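Local coordinates for chitinase A (Cycas revoluta, PDB 4MNK), which probably hydrolyses the beta-1,4-linked N-acetylglucosamine chains of chitin, as a class V plant chitinase of glycoside hydrolase family 18, at residues 82-87 / 118-122; 158-164 / 175-180. All coordinates share one frame; numbering follows the deposited sequence.

Both contacts hold neighbouring parallel strands of the TIM barrel, 114-119 in contact 1 and 155-161 in contact 2. Contact 1 is partly buried: helix 80-90 meets the end of its strand through stacked rings and aliphatic carbons, with Arg83 at the exposed margin and Asp118 and Glu120 facing a sugar. Contact 2 is largely buried and adds hydrogen bonds, made by Tyr175 with Tyr161 N and Gln164, while helix 177-183 contributes apolar packing. The two touch where Tyr121 packs on Tyr161 and Tyr175. Each ends at a bound NAG, of chain B in contact 1 and of chain C in contact 2.

Contact 1: 82-87 / 118-122; sequences VRDNFA and DYEYP. With NAG (2-acetamido-2-deoxy-beta-D-glucopyranose), chain B.
Phe86 and Tyr119 form an offset stack, with ring centroids 4.6 Å apart and planes 21° from parallel. The two side chains run past each other in opposite directions, and each places its own CB over the other's ring: Phe86 CB lies 3.5 Å from the centroid of the Tyr119 ring, and Tyr119 CB 3.9 Å from that of Phe86. An aromatic ring gives each CB a broad face to lie on, and this pair buries much of the surface joining helix 80-90 to the end of strand 114-119. A chi1 of 178° swings Tyr119 CG opposite its backbone N and lays the ring against Phe86. Arg83 CG reaches the edge of the Tyr119 ring and lies 3.6 Å from Glu120 O. Its aliphatic part lies along the Glu120-Tyr121 peptide, which is cis, while the guanidinium continues to the exposed side. Val82 CG1 touches Asp118 O.

Behind the stack, the opposite face of Tyr119 is covered by Pro122 N, and Phe131 of helix 125-149 meets the ring edge-to-face. Asp118, Glu120 and the intervening Tyr119 fit the family 18 DxE signature: the acids point to the sugar side, the tyrosine to the helix. Asp118 OD2 and Glu120 OE2 are 2.6 Å apart. Asp118 OD1 accepts a nearly straight bond from N2 of the chain B NAG (3.2 Å, 166°), whose O1 lies 2.9 Å from Glu120 OE1, a geometry consistent with the substrate assistance by which family 18 enzymes work.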
# COMPACT_ATOMS: atom_id res chain seq x y z
N VAL A 82 4.84 -4.70 14.38
CA VAL A 82 5.20 -5.50 13.21
C VAL A 82 6.68 -5.36 12.89
O VAL A 82 7.37 -6.36 12.67
CB VAL A 82 4.34 -5.13 11.97
CG1 VAL A 82 4.88 -5.81 10.71
CG2 VAL A 82 2.87 -5.51 12.19
N ARG A 83 7.18 -4.13 12.87
CA ARG A 83 8.59 -3.86 12.60
C ARG A 83 9.49 -4.59 13.60
O ARG A 83 10.48 -5.21 13.22
CB ARG A 83 8.86 -2.35 12.61
CG ARG A 83 10.27 -1.96 12.22
CD ARG A 83 10.59 -0.54 12.68
NE ARG A 83 10.40 -0.40 14.12
CZ ARG A 83 10.23 0.76 14.75
NH1 ARG A 83 10.22 1.91 14.07
NH2 ARG A 83 10.07 0.78 16.07
N ASP A 84 9.13 -4.53 14.89
CA ASP A 84 9.86 -5.23 15.95
C ASP A 84 9.89 -6.73 15.71
O ASP A 84 10.93 -7.37 15.87
CB ASP A 84 9.23 -4.96 17.32
CG ASP A 84 9.34 -3.50 17.76
OD1 ASP A 84 10.10 -2.72 17.15
OD2 ASP A 84 8.64 -3.15 18.72
N ASN A 85 8.75 -7.29 15.32
CA ASN A 85 8.63 -8.71 15.05
C ASN A 85 9.46 -9.17 13.85
O ASN A 85 10.12 -10.20 13.93
CB ASN A 85 7.16 -9.12 14.91
CG ASN A 85 6.46 -9.23 16.25
OD1 ASN A 85 7.10 -9.29 17.30
ND2 ASN A 85 5.13 -9.25 16.22
N PHE A 86 9.43 -8.40 12.76
CA PHE A 86 10.29 -8.70 11.61
C PHE A 86 11.77 -8.66 11.99
O PHE A 86 12.55 -9.51 11.58
CB PHE A 86 10.04 -7.74 10.45
CG PHE A 86 9.02 -8.22 9.45
CD1 PHE A 86 7.82 -7.53 9.28
CD2 PHE A 86 9.26 -9.35 8.67
CE1 PHE A 86 6.88 -7.96 8.35
CE2 PHE A 86 8.31 -9.79 7.75
CZ PHE A 86 7.12 -9.09 7.59
N ALA A 87 12.16 -7.66 12.79
CA ALA A 87 13.55 -7.52 13.21
C ALA A 87 14.00 -8.71 14.06
O ALA A 87 15.12 -9.21 13.88
CB ALA A 87 13.75 -6.21 13.96
N ASP A 118 4.68 -6.77 4.26
CA ASP A 118 4.60 -5.35 4.58
C ASP A 118 5.43 -5.07 5.84
O ASP A 118 4.95 -5.23 6.96
CB ASP A 118 3.14 -4.91 4.75
CG ASP A 118 2.99 -3.40 4.90
OD1 ASP A 118 1.84 -2.93 5.03
OD2 ASP A 118 4.01 -2.68 4.90
N TYR A 119 6.67 -4.66 5.60
CA TYR A 119 7.67 -4.43 6.63
C TYR A 119 8.16 -2.99 6.52
O TYR A 119 8.82 -2.62 5.55
CB TYR A 119 8.83 -5.42 6.42
CG TYR A 119 10.01 -5.32 7.37
CD1 TYR A 119 11.21 -5.96 7.05
CD2 TYR A 119 9.95 -4.61 8.57
CE1 TYR A 119 12.30 -5.91 7.89
CE2 TYR A 119 11.05 -4.54 9.42
CZ TYR A 119 12.22 -5.19 9.07
OH TYR A 119 13.32 -5.14 9.90
N GLU A 120 7.83 -2.19 7.53
CA GLU A 120 8.11 -0.76 7.49
C GLU A 120 8.99 -0.36 8.68
O GLU A 120 8.46 -0.04 9.75
CB GLU A 120 6.79 0.03 7.46
CG GLU A 120 5.94 -0.30 6.23
CD GLU A 120 4.56 0.34 6.23
OE1 GLU A 120 4.38 1.42 6.81
OE2 GLU A 120 3.64 -0.25 5.61
N TYR A 121 10.32 -0.36 8.53
CA TYR A 121 11.03 -0.62 7.27
C TYR A 121 12.29 -1.45 7.57
O TYR A 121 12.75 -1.48 8.71
CB TYR A 121 11.45 0.70 6.61
CG TYR A 121 10.30 1.62 6.32
CD1 TYR A 121 9.59 1.53 5.12
CD2 TYR A 121 9.89 2.57 7.25
CE1 TYR A 121 8.52 2.37 4.85
CE2 TYR A 121 8.82 3.41 7.00
CZ TYR A 121 8.14 3.30 5.81
OH TYR A 121 7.08 4.14 5.57
N PRO A 122 12.84 -2.13 6.54
CA PRO A 122 14.09 -2.88 6.71
C PRO A 122 15.31 -1.96 6.80
O PRO A 122 16.14 -1.92 5.88
CB PRO A 122 14.14 -3.78 5.47
CG PRO A 122 13.35 -3.03 4.45
CD PRO A 122 12.25 -2.35 5.20
C1 NAG B . 0.96 2.38 5.08
C2 NAG B . 0.49 0.96 5.43
C3 NAG B . -0.99 0.94 5.84
C4 NAG B . -1.38 2.09 6.77
C5 NAG B . -0.82 3.41 6.24
C6 NAG B . -1.14 4.61 7.14
C7 NAG B . 0.29 0.14 3.08
C8 NAG B . 0.63 -0.98 2.15
N2 NAG B . 0.71 0.00 4.35
O1 NAG B . 2.36 2.39 4.94
O3 NAG B . -1.30 -0.31 6.43
O4 NAG B . -2.79 2.14 6.83
O5 NAG B . 0.58 3.30 6.09
O6 NAG B . -0.58 4.44 8.42
O7 NAG B . -0.33 1.12 2.66

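Contact 2: 158-164 / 175-180; sequences EAVYFHQ and YPVQFI. With NAG (2-acetamido-2-deoxy-beta-D-glucopyranose), chain C.
Tyr175, just before helix 177-183, lies against Val160, Tyr161 and Gln164, and its side chain carries most of the contact. Its CB is near Gln164 O. Farther along, CD1 passes the same oxygen, and His163 O lies at the ring edge, 3.7 Å from Tyr175 CE1. On the other flank, CD2 passes Glu158 OE1, and Val160 CG1 sits over one face toward the rim, 3.7 Å from Tyr175 CE2; a beta-branched strand residue offers a compact methyl for this CH-pi contact. At the tip, Tyr175 OH accepts an almost linear hydrogen bond from Tyr161 N (3.1 Å, 178°). Tyr175 OH also lies 2.7 Å from the oxygen of a water that bridges it to Ala159 O.

At the other end of the residue the backbone is held twice by Gln164. Tyr175 N donates to Gln164 O at 3.0 Å, and Gln164 NE2 donates to Tyr175 O at 2.8 Å, the bend at chi2 (-97°) turning the amide back toward that carbonyl. Gln164 NE2 also reaches Glu174 OE2, so a neutral amide with two N-H groups suits the place. Val177 CG1 packs against Gln164 CG.

At chi1 -170° the ring of Tyr161 swings away from the 175-180 segment, and Tyr161 OH donates to O7 of the chain C NAG at 2.6 Å. The Tyr175 bond to Tyr161 N probably fixes, from the second shell, the backbone of a residue that hydrogen-bonds the sugar's acetamido oxygen.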
# COMPACT_ATOMS: atom_id res chain seq x y z
N GLU A 158 6.19 -7.16 -2.13
CA GLU A 158 6.41 -6.48 -0.86
C GLU A 158 6.09 -5.00 -0.98
O GLU A 158 6.18 -4.42 -2.07
CB GLU A 158 7.85 -6.67 -0.36
CG GLU A 158 8.86 -5.74 -1.01
CD GLU A 158 10.29 -6.03 -0.63
OE1 GLU A 158 11.11 -5.08 -0.66
OE2 GLU A 158 10.61 -7.19 -0.29
N ALA A 159 5.72 -4.40 0.15
CA ALA A 159 5.55 -2.96 0.24
C ALA A 159 6.93 -2.32 0.34
O ALA A 159 7.81 -2.81 1.06
CB ALA A 159 4.72 -2.61 1.46
N VAL A 160 7.12 -1.22 -0.39
CA VAL A 160 8.34 -0.44 -0.27
C VAL A 160 8.03 1.03 0.00
O VAL A 160 6.98 1.54 -0.40
CB VAL A 160 9.29 -0.58 -1.51
CG1 VAL A 160 9.73 -2.03 -1.69
CG2 VAL A 160 8.64 -0.05 -2.78
N TYR A 161 8.94 1.67 0.71
CA TYR A 161 8.95 3.12 0.90
C TYR A 161 8.87 3.80 -0.46
O TYR A 161 9.21 3.20 -1.48
CB TYR A 161 10.25 3.48 1.62
CG TYR A 161 10.37 4.90 2.14
CD1 TYR A 161 11.42 5.72 1.72
CD2 TYR A 161 9.46 5.42 3.06
CE1 TYR A 161 11.56 7.01 2.20
CE2 TYR A 161 9.58 6.72 3.54
CZ TYR A 161 10.63 7.51 3.10
OH TYR A 161 10.78 8.79 3.57
N PHE A 162 8.42 5.06 -0.48
CA PHE A 162 8.26 5.78 -1.75
C PHE A 162 9.56 5.92 -2.52
O PHE A 162 9.55 6.06 -3.74
CB PHE A 162 7.60 7.15 -1.52
CG PHE A 162 8.58 8.28 -1.28
CD1 PHE A 162 9.15 8.47 -0.02
CD2 PHE A 162 8.91 9.16 -2.30
CE1 PHE A 162 10.05 9.51 0.20
CE2 PHE A 162 9.80 10.20 -2.09
CZ PHE A 162 10.38 10.38 -0.84
N HIS A 163 10.68 5.87 -1.79
CA HIS A 163 12.01 6.13 -2.32
C HIS A 163 12.88 4.88 -2.17
O HIS A 163 12.71 4.11 -1.22
CB HIS A 163 12.64 7.29 -1.56
CG HIS A 163 13.73 8.00 -2.31
ND1 HIS A 163 15.00 7.49 -2.42
CD2 HIS A 163 13.74 9.19 -2.95
CE1 HIS A 163 15.75 8.33 -3.11
NE2 HIS A 163 15.01 9.37 -3.44
N GLN A 164 13.82 4.71 -3.09
CA GLN A 164 14.74 3.58 -3.08
C GLN A 164 15.74 3.65 -1.92
O GLN A 164 16.24 2.61 -1.47
CB GLN A 164 15.45 3.47 -4.44
CG GLN A 164 16.31 2.23 -4.64
CD GLN A 164 17.79 2.47 -4.35
OE1 GLN A 164 18.27 3.61 -4.37
NE2 GLN A 164 18.52 1.39 -4.10
N TYR A 175 17.01 -0.18 -0.86
CA TYR A 175 16.45 -1.41 -1.41
C TYR A 175 17.36 -1.97 -2.51
O TYR A 175 17.72 -1.24 -3.44
CB TYR A 175 15.04 -1.18 -1.96
CG TYR A 175 14.01 -0.87 -0.90
CD1 TYR A 175 13.62 0.44 -0.65
CD2 TYR A 175 13.42 -1.90 -0.17
CE1 TYR A 175 12.67 0.73 0.33
CE2 TYR A 175 12.46 -1.62 0.81
CZ TYR A 175 12.09 -0.30 1.05
OH TYR A 175 11.14 -0.01 2.00
N PRO A 176 17.74 -3.25 -2.39
CA PRO A 176 18.58 -3.86 -3.42
C PRO A 176 17.73 -4.25 -4.63
O PRO A 176 17.08 -5.30 -4.61
CB PRO A 176 19.17 -5.09 -2.71
CG PRO A 176 18.17 -5.44 -1.65
CD PRO A 176 17.48 -4.16 -1.26
N VAL A 177 17.72 -3.41 -5.66
CA VAL A 177 16.73 -3.54 -6.73
C VAL A 177 16.89 -4.77 -7.61
O VAL A 177 15.90 -5.35 -8.05
CB VAL A 177 16.59 -2.25 -7.60
CG1 VAL A 177 16.19 -1.07 -6.73
CG2 VAL A 177 17.87 -1.95 -8.38
N GLN A 178 18.14 -5.18 -7.87
CA GLN A 178 18.39 -6.37 -8.68
C GLN A 178 17.93 -7.62 -7.93
O GLN A 178 17.28 -8.50 -8.51
CB GLN A 178 19.88 -6.47 -9.05
CG GLN A 178 20.20 -7.58 -10.02
CD GLN A 178 21.69 -7.85 -10.09
OE1 GLN A 178 22.30 -8.29 -9.12
NE2 GLN A 178 22.28 -7.58 -11.25
N PHE A 179 18.27 -7.69 -6.65
CA PHE A 179 17.79 -8.74 -5.74
C PHE A 179 16.26 -8.84 -5.77
O PHE A 179 15.70 -9.92 -5.96
CB PHE A 179 18.28 -8.44 -4.32
CG PHE A 179 17.72 -9.36 -3.26
CD1 PHE A 179 18.43 -10.47 -2.85
CD2 PHE A 179 16.48 -9.09 -2.67
CE1 PHE A 179 17.92 -11.32 -1.87
CE2 PHE A 179 15.96 -9.94 -1.70
CZ PHE A 179 16.68 -11.05 -1.30
N ILE A 180 15.61 -7.69 -5.59
CA ILE A 180 14.15 -7.62 -5.57
C ILE A 180 13.54 -8.06 -6.90
O ILE A 180 12.58 -8.84 -6.93
CB ILE A 180 13.67 -6.20 -5.18
CG1 ILE A 180 13.94 -5.93 -3.70
CG2 ILE A 180 12.19 -6.02 -5.50
CD1 ILE A 180 13.77 -4.47 -3.29
C1 NAG C . 7.13 11.40 7.57
C2 NAG C . 6.67 10.13 6.85
C3 NAG C . 5.27 9.69 7.27
C4 NAG C . 5.09 9.72 8.79
C5 NAG C . 5.65 11.01 9.40
C6 NAG C . 5.59 11.00 10.92
C7 NAG C . 7.79 9.98 4.68
C8 NAG C . 7.69 10.23 3.20
N2 NAG C . 6.72 10.31 5.41
O3 NAG C . 5.02 8.40 6.77
O4 NAG C . 3.71 9.59 9.09
O5 NAG C . 6.99 11.24 8.97
O6 NAG C . 6.42 9.99 11.45
O7 NAG C . 8.82 9.51 5.15
O HOH W 1 9.75 -2.09 2.95